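Local coordinates for protein pilin (Clostridioides difficile, PDB 6T8S) that probably polymerises as the major subunit of type IV pili, the thin protein fibrils extending from the bacterial surface, at residues Tyr70-Gln82 and Tyr110-Leu122. Numbering follows the deposited sequence.
Sequences YKLIKVGNKLVLQ and YTSVTADNLGNPL
Val75, at the end of strand 70-75, pushes its CG1 methyl into the bend of the 110-122 loop, where it meets mainly backbone: Val75 CG1 lies 3.6 Å from Thr114 O and 3.8 Å from Asn117 C. That methyl stands anti to the backbone N (chi1 -177°), which leaves CG2 to face Val113 CG1 at 4.4 Å. Leu118 packs from the other arm of the loop with its two methyls divided: CD2 lies 4.0 Å from Val75 CG1 and also borders Val80, while CD1 rests 3.7 Å from Lys78 CD. Here the leucine and the aliphatic part of the lysine cross at about a right angle. Apolar contact extends from Val113 CG2 to Ile73 CD1, and both residues also touch Tyr134 of strand 128-138. Closer to the backbone, Leu118 CB sits 3.8 Å above the centre of the Tyr110 ring, within the same loop.

Polar contact across the pair is slight: Gly76 N gives a weak, nearly straight hydrogen bond to Ala115 O (3.3 Å, 168°), in a poorly ordered part of the loop. Within that bend, Thr114 OG1 accepts from Asn117 N, an ST motif.

A beta-hairpin closed by a type II' turn, Val75 to Lys78, is thus flanked by the long loop leading into strand 128-138, at the margin of the antiparallel sheet that packs against the long N-terminal helix in the type IV pilin fold.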
ATOM      1  N   TYR A  70      -6.557   4.319   0.389  1.00 22.32           N
ATOM      2  CA  TYR A  70      -5.594   3.807  -0.609  1.00 21.71           C
ATOM      3  C   TYR A  70      -5.488   4.812  -1.761  1.00 21.19           C
ATOM      4  O   TYR A  70      -6.507   5.439  -2.122  1.00 22.69           O
ATOM      5  CB  TYR A  70      -6.046   2.452  -1.159  1.00 21.81           C
ATOM      6  CG  TYR A  70      -6.031   1.295  -0.190  1.00 20.93           C
ATOM      7  CD1 TYR A  70      -4.850   0.863   0.390  1.00 20.46           C
ATOM      8  CD2 TYR A  70      -7.183   0.572   0.087  1.00 21.63           C
ATOM      9  CE1 TYR A  70      -4.817  -0.223   1.251  1.00 20.40           C
ATOM     10  CE2 TYR A  70      -7.168  -0.522   0.940  1.00 21.14           C
ATOM     11  CZ  TYR A  70      -5.979  -0.928   1.520  1.00 20.56           C
ATOM     12  OH  TYR A  70      -5.932  -2.003   2.363  1.00 21.63           O
ATOM     13  N   LYS A  71      -4.304   4.913  -2.360  1.00 20.77           N
ATOM     14  CA  LYS A  71      -4.128   5.495  -3.718  1.00 21.58           C
ATOM     15  C   LYS A  71      -2.887   4.877  -4.363  1.00 19.60           C
ATOM     16  O   LYS A  71      -2.118   4.208  -3.653  1.00 20.26           O
ATOM     17  CB  LYS A  71      -4.108   7.031  -3.658  1.00 23.24           C
ATOM     18  CG  LYS A  71      -2.871   7.681  -3.078  1.00 25.41           C
ATOM     19  CD  LYS A  71      -2.906   9.229  -3.204  1.00 25.10           C
ATOM     20  CE  LYS A  71      -2.484   9.744  -4.566  1.00 25.50           C
ATOM     21  NZ  LYS A  71      -2.588  11.223  -4.704  1.00 25.96           N
ATOM     22  N   LEU A  72      -2.730   5.075  -5.669  1.00 19.81           N
ATOM     23  CA  LEU A  72      -1.600   4.541  -6.458  1.00 20.58           C
ATOM     24  C   LEU A  72      -0.722   5.712  -6.895  1.00 20.84           C
ATOM     25  O   LEU A  72      -1.284   6.677  -7.459  1.00 20.95           O
ATOM     26  CB  LEU A  72      -2.144   3.793  -7.678  1.00 22.03           C
ATOM     27  CG  LEU A  72      -2.899   2.502  -7.372  1.00 22.96           C
ATOM     28  CD1 LEU A  72      -3.507   1.933  -8.638  1.00 23.34           C
ATOM     29  CD2 LEU A  72      -1.989   1.484  -6.724  1.00 23.77           C
ATOM     30  N   ILE A  73       0.579   5.609  -6.632  1.00 21.64           N
ATOM     31  CA  ILE A  73       1.593   6.626  -7.014  1.00 23.34           C
ATOM     32  C   ILE A  73       2.756   5.947  -7.738  1.00 26.26           C
ATOM     33  O   ILE A  73       3.043   4.746  -7.506  1.00 24.68           O
ATOM     34  CB  ILE A  73       2.066   7.445  -5.800  1.00 22.53           C
ATOM     35  CG1 ILE A  73       2.868   6.602  -4.807  1.00 21.82           C
ATOM     36  CG2 ILE A  73       0.877   8.167  -5.164  1.00 23.58           C
ATOM     37  CD1 ILE A  73       3.470   7.387  -3.655  1.00 22.02           C
ATOM     38  N   LYS A  74       3.444   6.724  -8.562  1.00 27.06           N
ATOM     39  CA  LYS A  74       4.696   6.283  -9.206  1.00 31.10           C
ATOM     40  C   LYS A  74       5.845   6.892  -8.405  1.00 32.33           C
ATOM     41  O   LYS A  74       5.795   8.109  -8.112  1.00 33.37           O
ATOM     42  CB  LYS A  74       4.665   6.661 -10.689  1.00 36.03           C
ATOM     43  CG  LYS A  74       5.897   6.236 -11.469  1.00 42.21           C
ATOM     44  CD  LYS A  74       5.667   6.160 -12.958  1.00 46.24           C
ATOM     45  CE  LYS A  74       6.909   6.497 -13.757  1.00 49.98           C
ATOM     46  NZ  LYS A  74       6.580   6.766 -15.177  1.00 52.96           N
ATOM     47  N   VAL A  75       6.793   6.062  -7.991  1.00 31.15           N
ATOM     48  CA  VAL A  75       8.037   6.483  -7.287  1.00 32.01           C
ATOM     49  C   VAL A  75       9.206   5.982  -8.136  1.00 32.53           C
ATOM     50  O   VAL A  75       9.413   4.773  -8.180  1.00 30.68           O
ATOM     51  CB  VAL A  75       8.090   5.954  -5.845  1.00 31.61           C
ATOM     52  CG1 VAL A  75       9.327   6.458  -5.114  1.00 32.40           C
ATOM     53  CG2 VAL A  75       6.832   6.326  -5.069  1.00 31.89           C
ATOM     54  N   GLY A  76       9.895   6.886  -8.839  1.00 38.39           N
ATOM     55  CA  GLY A  76      10.849   6.508  -9.901  1.00 38.72           C
ATOM     56  C   GLY A  76      10.182   5.621 -10.940  1.00 37.75           C
ATOM     57  O   GLY A  76       9.213   6.078 -11.574  1.00 40.29           O
ATOM     58  N   ASN A  77      10.660   4.387 -11.089  1.00 38.88           N
ATOM     59  CA  ASN A  77      10.157   3.394 -12.076  1.00 42.53           C
ATOM     60  C   ASN A  77       9.114   2.473 -11.423  1.00 39.94           C
ATOM     61  O   ASN A  77       8.548   1.635 -12.146  1.00 42.59           O
ATOM     62  CB  ASN A  77      11.306   2.571 -12.673  1.00 48.48           C
ATOM     63  CG  ASN A  77      12.154   1.875 -11.623  1.00 54.31           C
ATOM     64  OD1 ASN A  77      12.478   2.461 -10.589  1.00 61.67           O
ATOM     65  ND2 ASN A  77      12.514   0.624 -11.869  1.00 60.26           N
ATOM     66  N   LYS A  78       8.847   2.624 -10.119  1.00 34.39           N
ATOM     67  CA  LYS A  78       8.017   1.667  -9.335  1.00 30.99           C
ATOM     68  C   LYS A  78       6.575   2.163  -9.210  1.00 27.31           C
ATOM     69  O   LYS A  78       6.368   3.378  -9.030  1.00 29.18           O
ATOM     70  CB  LYS A  78       8.642   1.459  -7.955  1.00 32.01           C
ATOM     71  CG  LYS A  78       9.999   0.765  -7.983  1.00 34.31           C
ATOM     72  CD  LYS A  78      10.573   0.563  -6.609  1.00 37.91           C
ATOM     73  CE  LYS A  78      11.991   0.030  -6.610  1.00 41.27           C
ATOM     74  NZ  LYS A  78      12.902   0.943  -7.339  1.00 45.10           N
ATOM     75  N   LEU A  79       5.616   1.236  -9.254  1.00 26.01           N
ATOM     76  CA  LEU A  79       4.223   1.467  -8.793  1.00 23.81           C
ATOM     77  C   LEU A  79       4.148   1.170  -7.299  1.00 23.49           C
ATOM     78  O   LEU A  79       4.583   0.079  -6.886  1.00 22.55           O
ATOM     79  CB  LEU A  79       3.231   0.575  -9.540  1.00 25.48           C
ATOM     80  CG  LEU A  79       1.783   0.740  -9.083  1.00 24.44           C
ATOM     81  CD1 LEU A  79       1.298   2.157  -9.336  1.00 26.03           C
ATOM     82  CD2 LEU A  79       0.869  -0.265  -9.760  1.00 26.78           C
ATOM     83  N   VAL A  80       3.569   2.099  -6.536  1.00 21.75           N
ATOM     84  CA  VAL A  80       3.522   2.034  -5.051  1.00 20.87           C
ATOM     85  C   VAL A  80       2.068   2.200  -4.605  1.00 20.47           C
ATOM     86  O   VAL A  80       1.366   3.115  -5.092  1.00 20.72           O
ATOM     87  CB  VAL A  80       4.446   3.098  -4.429  1.00 21.34           C
ATOM     88  CG1 VAL A  80       4.291   3.177  -2.920  1.00 22.52           C
ATOM     89  CG2 VAL A  80       5.897   2.850  -4.816  1.00 22.99           C
ATOM     90  N   LEU A  81       1.634   1.337  -3.693  1.00 19.53           N
ATOM     91  CA  LEU A  81       0.349   1.488  -2.993  1.00 18.84           C
ATOM     92  C   LEU A  81       0.605   2.398  -1.786  1.00 19.24           C
ATOM     93  O   LEU A  81       1.368   2.014  -0.884  1.00 18.67           O
ATOM     94  CB  LEU A  81      -0.172   0.111  -2.567  1.00 19.70           C
ATOM     95  CG  LEU A  81      -1.488   0.129  -1.797  1.00 19.26           C
ATOM     96  CD1 LEU A  81      -2.629   0.640  -2.661  1.00 20.01           C
ATOM     97  CD2 LEU A  81      -1.798  -1.256  -1.229  1.00 20.16           C
ATOM     98  N   GLN A  82       0.030   3.596  -1.819  1.00 19.44           N
ATOM     99  CA  GLN A  82       0.028   4.528  -0.674  1.00 18.16           C
ATOM    100  C   GLN A  82      -1.169   4.187   0.204  1.00 18.68           C
ATOM    101  O   GLN A  82      -2.296   3.995  -0.320  1.00 20.26           O
ATOM    102  CB  GLN A  82      -0.016   5.974  -1.184  1.00 18.90           C
ATOM    103  CG  GLN A  82      -0.166   7.003  -0.059  1.00 19.87           C
ATOM    104  CD  GLN A  82      -0.129   8.419  -0.595  1.00 20.17           C
ATOM    105  OE1 GLN A  82       0.542   8.695  -1.586  1.00 21.61           O
ATOM    106  NE2 GLN A  82      -0.857   9.322   0.047  1.00 20.35           N
ATOM    107  N   TYR A 110       7.694   0.844   3.116  1.00 21.14           N
ATOM    108  CA  TYR A 110       8.472   2.075   3.430  1.00 21.57           C
ATOM    109  C   TYR A 110       7.590   3.048   4.220  1.00 23.41           C
ATOM    110  O   TYR A 110       6.357   3.107   3.982  1.00 22.31           O
ATOM    111  CB  TYR A 110       9.048   2.655   2.128  1.00 21.91           C
ATOM    112  CG  TYR A 110      10.072   1.762   1.470  1.00 21.81           C
ATOM    113  CD1 TYR A 110      11.420   1.852   1.789  1.00 22.15           C
ATOM    114  CD2 TYR A 110       9.690   0.765   0.583  1.00 22.80           C
ATOM    115  CE1 TYR A 110      12.361   1.010   1.211  1.00 24.55           C
ATOM    116  CE2 TYR A 110      10.615  -0.102   0.016  1.00 22.94           C
ATOM    117  CZ  TYR A 110      11.960   0.026   0.316  1.00 24.40           C
ATOM    118  OH  TYR A 110      12.893  -0.826  -0.225  1.00 24.13           O
ATOM    119  N   THR A 111       8.208   3.791   5.145  1.00 25.84           N
ATOM    120  CA  THR A 111       7.540   4.819   5.991  1.00 31.53           C
ATOM    121  C   THR A 111       7.694   6.220   5.382  1.00 33.02           C
ATOM    122  O   THR A 111       7.044   7.149   5.896  1.00 31.97           O
ATOM    123  CB  THR A 111       8.060   4.740   7.429  1.00 33.05           C
ATOM    124  OG1 THR A 111       9.476   4.910   7.426  1.00 32.45           O
ATOM    125  CG2 THR A 111       7.725   3.417   8.084  1.00 35.32           C
ATOM    126  N   SER A 112       8.508   6.390   4.335  1.00 32.40           N
ATOM    127  CA  SER A 112       8.647   7.680   3.605  1.00 34.85           C
ATOM    128  C   SER A 112       9.034   7.445   2.144  1.00 36.58           C
ATOM    129  O   SER A 112       9.660   6.413   1.833  1.00 33.50           O
ATOM    130  CB  SER A 112       9.660   8.585   4.278  1.00 35.34           C
ATOM    131  OG  SER A 112      10.968   8.062   4.119  1.00 35.86           O
ATOM    132  N   VAL A 113       8.681   8.398   1.289  1.00 36.01           N
ATOM    133  CA  VAL A 113       9.105   8.460  -0.136  1.00 39.39           C
ATOM    134  C   VAL A 113       9.289   9.932  -0.494  1.00 42.89           C
ATOM    135  O   VAL A 113       8.657  10.787   0.163  1.00 45.04           O
ATOM    136  CB  VAL A 113       8.082   7.797  -1.079  1.00 42.32           C
ATOM    137  CG1 VAL A 113       7.908   6.316  -0.781  1.00 45.10           C
ATOM    138  CG2 VAL A 113       6.739   8.512  -1.053  1.00 43.96           C
ATOM    139  N   THR A 114      10.134  10.197  -1.485  1.00 48.84           N
ATOM    140  CA  THR A 114      10.088  11.410  -2.343  1.00 53.16           C
ATOM    141  C   THR A 114       9.508  10.968  -3.697  1.00 59.61           C
ATOM    142  O   THR A 114       9.163   9.768  -3.820  1.00 58.22           O
ATOM    143  CB  THR A 114      11.469  12.080  -2.373  1.00 50.72           C
ATOM    144  OG1 THR A 114      12.353  11.254  -3.129  1.00 50.04           O
ATOM    145  CG2 THR A 114      12.024  12.304  -0.982  1.00 48.93           C
ATOM    146  N   ALA A 115       9.381  11.879  -4.672  1.00 61.60           N
ATOM    147  CA  ALA A 115       8.850  11.582  -6.028  1.00 61.22           C
ATOM    148  C   ALA A 115       9.810  10.641  -6.773  1.00 59.57           C
ATOM    149  O   ALA A 115       9.360   9.942  -7.712  1.00 57.81           O
ATOM    150  CB  ALA A 115       8.626  12.867  -6.794  1.00 63.01           C
ATOM    151  N   ASP A 116      11.084  10.617  -6.364  1.00 55.40           N
ATOM    152  CA  ASP A 116      12.159   9.839  -7.032  1.00 56.32           C
ATOM    153  C   ASP A 116      12.491   8.562  -6.252  1.00 50.03           C
ATOM    154  O   ASP A 116      12.795   7.567  -6.918  1.00 49.69           O
ATOM    155  CB  ASP A 116      13.426  10.685  -7.199  1.00 64.58           C
ATOM    156  CG  ASP A 116      13.302  11.782  -8.245  1.00 67.85           C
ATOM    157  OD1 ASP A 116      12.598  11.558  -9.253  1.00 71.12           O
ATOM    158  OD2 ASP A 116      13.913  12.852  -8.042  1.00 71.03           O
ATOM    159  N   ASN A 117      12.465   8.584  -4.912  1.00 45.78           N
ATOM    160  CA  ASN A 117      13.167   7.564  -4.082  1.00 43.59           C
ATOM    161  C   ASN A 117      12.318   7.053  -2.910  1.00 39.49           C
ATOM    162  O   ASN A 117      11.765   7.873  -2.153  1.00 37.79           O
ATOM    163  CB  ASN A 117      14.482   8.113  -3.526  1.00 46.74           C
ATOM    164  CG  ASN A 117      15.453   8.477  -4.629  1.00 51.08           C
ATOM    165  OD1 ASN A 117      15.695   9.654  -4.872  1.00 53.49           O
ATOM    166  ND2 ASN A 117      15.970   7.476  -5.325  1.00 52.33           N
ATOM    167  N   LEU A 118      12.335   5.732  -2.714  1.00 37.17           N
ATOM    168  CA  LEU A 118      11.823   5.041  -1.500  1.00 37.46           C
ATOM    169  C   LEU A 118      12.709   5.442  -0.318  1.00 36.90           C
ATOM    170  O   LEU A 118      13.937   5.497  -0.519  1.00 41.37           O
ATOM    171  CB  LEU A 118      11.885   3.526  -1.724  1.00 37.53           C
ATOM    172  CG  LEU A 118      11.135   2.991  -2.944  1.00 38.93           C
ATOM    173  CD1 LEU A 118      11.460   1.517  -3.172  1.00 39.05           C
ATOM    174  CD2 LEU A 118       9.632   3.206  -2.798  1.00 39.14           C
ATOM    175  N   GLY A 119      12.119   5.695   0.854  1.00 32.93           N
ATOM    176  CA  GLY A 119      12.811   6.196   2.057  1.00 35.20           C
ATOM    177  C   GLY A 119      13.157   5.087   3.038  1.00 32.85           C
ATOM    178  O   GLY A 119      13.736   4.083   2.590  1.00 33.82           O
ATOM    179  N   ASN A 120      12.860   5.273   4.330  1.00 31.90           N
ATOM    180  CA  ASN A 120      13.285   4.342   5.411  1.00 33.62           C
ATOM    181  C   ASN A 120      12.389   3.099   5.359  1.00 29.27           C
ATOM    182  O   ASN A 120      11.167   3.201   5.437  1.00 28.34           O
ATOM    183  CB  ASN A 120      13.284   4.982   6.810  1.00 38.65           C
ATOM    184  CG  ASN A 120      14.605   5.612   7.244  1.00 43.69           C
ATOM    185  OD1 ASN A 120      15.642   5.520   6.578  1.00 42.74           O
ATOM    186  ND2 ASN A 120      14.588   6.267   8.393  1.00 44.71           N
ATOM    187  N   PRO A 121      12.961   1.891   5.200  1.00 28.84           N
ATOM    188  CA  PRO A 121      12.143   0.678   5.188  1.00 27.08           C
ATOM    189  C   PRO A 121      11.510   0.397   6.559  1.00 26.08           C
ATOM    190  O   PRO A 121      12.159   0.624   7.573  1.00 25.74           O
ATOM    191  CB  PRO A 121      13.126  -0.438   4.811  1.00 29.31           C
ATOM    192  CG  PRO A 121      14.503   0.110   5.133  1.00 29.78           C
ATOM    193  CD  PRO A 121      14.391   1.613   4.997  1.00 28.31           C
ATOM    194  N   LEU A 122      10.263  -0.080   6.575  1.00 22.75           N
ATOM    195  CA  LEU A 122       9.649  -0.618   7.813  1.00 22.77           C
ATOM    196  C   LEU A 122      10.552  -1.743   8.329  1.00 21.32           C
ATOM    197  O   LEU A 122      11.058  -2.507   7.499  1.00 21.84           O
ATOM    198  CB  LEU A 122       8.236  -1.137   7.509  1.00 22.25           C
ATOM    199  CG  LEU A 122       7.381  -1.511   8.726  1.00 23.93           C
ATOM    200  CD1 LEU A 122       6.854  -0.286   9.452  1.00 24.70           C
ATOM    201  CD2 LEU A 122       6.207  -2.391   8.313  1.00 24.70           C
TER